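Local structure of biphenyl 2,3-Dioxygenase Beta Subunit (Sphingobium yanoikuyae, 2GBW) at residues R126-R129 and Q130-T134. The protein probably serves as the beta subunit of a ring-hydroxylating dioxygenase that attacks aromatic compounds such as biphenyl. Sequence-based numbering, arbitrary orientation.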
loop_
_atom_site.group_PDB
_atom_site.type_symbol
_atom_site.label_atom_id
_atom_site.label_comp_id
_atom_site.label_asym_id
_atom_site.label_seq_id
_atom_site.Cartn_x
_atom_site.Cartn_y
_atom_site.Cartn_z
ATOM N N ARG B 126 -11.332 2.514 9.990
ATOM C CA ARG B 126 -11.974 3.761 9.602
ATOM C C ARG B 126 -12.026 3.910 8.089
ATOM O O ARG B 126 -11.036 3.620 7.396
ATOM C CB ARG B 126 -11.230 4.969 10.181
ATOM C CG ARG B 126 -10.950 4.928 11.699
ATOM C CD ARG B 126 -10.091 6.132 12.151
ATOM N NE ARG B 126 -10.832 7.379 12.263
ATOM C CZ ARG B 126 -10.303 8.584 12.470
ATOM N NH1 ARG B 126 -8.985 8.745 12.422
ATOM N NH2 ARG B 126 -11.078 9.646 12.625
ATOM N N ASN B 127 -13.167 4.378 7.575
ATOM C CA ASN B 127 -13.348 4.659 6.138
ATOM C C ASN B 127 -13.965 6.017 5.971
ATOM O O ASN B 127 -14.781 6.439 6.799
ATOM C CB ASN B 127 -14.318 3.624 5.530
ATOM C CG ASN B 127 -13.708 2.274 5.382
ATOM O OD1 ASN B 127 -13.691 1.488 6.348
ATOM N ND2 ASN B 127 -13.211 1.967 4.186
ATOM N N ARG B 128 -13.517 6.742 4.950
ATOM C CA ARG B 128 -14.170 7.991 4.606
ATOM C C ARG B 128 -13.994 8.258 3.125
ATOM O O ARG B 128 -13.203 7.584 2.433
ATOM C CB ARG B 128 -13.612 9.162 5.410
ATOM C CG ARG B 128 -12.145 9.467 5.131
ATOM C CD ARG B 128 -11.608 10.599 6.080
ATOM N NE ARG B 128 -12.436 11.812 5.995
ATOM C CZ ARG B 128 -12.234 12.798 5.155
ATOM N NH1 ARG B 128 -11.205 12.759 4.301
ATOM N NH2 ARG B 128 -13.072 13.826 5.148
ATOM N N ARG B 129 -14.850 9.162 2.684
ATOM C CA ARG B 129 -14.910 9.598 1.288
ATOM C C ARG B 129 -14.988 8.356 0.390
ATOM O O ARG B 129 -15.864 7.520 0.628
ATOM C CB ARG B 129 -13.752 10.523 1.013
ATOM C CG ARG B 129 -13.776 11.848 1.852
ATOM C CD ARG B 129 -15.049 12.673 1.644
ATOM N NE ARG B 129 -14.895 13.993 2.329
ATOM C CZ ARG B 129 -15.884 14.694 2.858
ATOM N NH1 ARG B 129 -17.145 14.244 2.806
ATOM N NH2 ARG B 129 -15.625 15.838 3.490
ATOM N N GLN B 130 -14.167 8.279 -0.664
ATOM C CA GLN B 130 -14.402 7.253 -1.660
ATOM C C GLN B 130 -13.534 6.046 -1.333
ATOM O O GLN B 130 -14.042 4.941 -1.238
ATOM C CB GLN B 130 -14.129 7.777 -3.080
ATOM C CG GLN B 130 -15.068 8.916 -3.434
ATOM C CD GLN B 130 -16.516 8.472 -3.657
ATOM O OE1 GLN B 130 -16.776 7.535 -4.464
ATOM N NE2 GLN B 130 -17.500 9.157 -2.988
ATOM N N THR B 131 -12.229 6.281 -1.201
ATOM C CA THR B 131 -11.237 5.184 -1.116
ATOM C C THR B 131 -10.331 5.244 0.153
ATOM O O THR B 131 -9.338 4.457 0.260
ATOM C CB THR B 131 -10.315 5.156 -2.331
ATOM O OG1 THR B 131 -9.622 6.417 -2.423
ATOM C CG2 THR B 131 -11.110 4.838 -3.676
ATOM N N GLU B 132 -10.638 6.145 1.122
ATOM C CA GLU B 132 -9.779 6.330 2.276
ATOM C C GLU B 132 -10.067 5.293 3.334
ATOM O O GLU B 132 -11.204 5.088 3.670
ATOM C CB GLU B 132 -9.959 7.743 2.827
ATOM C CG GLU B 132 -8.919 8.165 3.862
ATOM C CD GLU B 132 -8.854 9.701 4.120
ATOM O OE1 GLU B 132 -9.445 10.478 3.372
ATOM O OE2 GLU B 132 -8.215 10.088 5.141
ATOM N N VAL B 133 -9.032 4.617 3.791
ATOM C CA VAL B 133 -9.134 3.519 4.772
ATOM C C VAL B 133 -7.889 3.647 5.659
ATOM O O VAL B 133 -6.747 3.763 5.154
ATOM C CB VAL B 133 -9.020 2.088 4.148
ATOM C CG1 VAL B 133 -9.169 1.009 5.249
ATOM C CG2 VAL B 133 -9.963 1.852 3.026
ATOM N N THR B 134 -8.096 3.696 6.961
ATOM C CA THR B 134 -7.001 3.663 7.892
ATOM C C THR B 134 -7.333 2.672 8.992
ATOM O O THR B 134 -8.537 2.397 9.305
ATOM C CB THR B 134 -6.758 5.029 8.485
ATOM O OG1 THR B 134 -7.902 5.471 9.197
ATOM C CG2 THR B 134 -6.327 6.099 7.366
HETATM O O HOH W 1 -10.020 6.770 7.047
HETATM O O HOH W 2 -13.044 3.678 2.057
#
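Arg128 and Glu132 run side by side at the closed end of the beta hairpin of strands 115-128 and 132-147, in the curved sheet of this NTF2-like subunit, and a salt bridge joins them, Arg128 NH1 to Glu132 OE1 at 3.0 Å. The carboxylate sits at the rim of the guanidinium, its plane turned 83° against it; NH1 comes in from above the carboxylate plane, 35° out of it. The aliphatic parts touch as well, Glu132 CB lying 3.6 Å from Arg128 CG. The bend at chi3 (-55°) of Arg128, with the turn at chi4, brings NH1 round to OE1, and Arg129 CG sits above one guanidinium face, toward its rim.

Beneath them the backbones of Arg128 and Glu132 form a hydrogen-bonded antiparallel pair, as do Arg126 and Thr134. Asn127 and Val133 between them are a non-hydrogen-bonded pair on the other face; a water links Asn127 ND2 to Glu132 O.

Further out, Arg126 and Thr134 share Asp167, Lys168 pairs with Glu132 OE2, and Arg128 NH2 reaches Met92 O. Arg128 NH2, Arg129 NE and Gln130 NE2 each meet an acidic side chain of another protein's chain. Glu132 thus probably offsets part of the positive charge of Arg128 and Lys168, and its salt bridge would help hold the guanidinium at that interface.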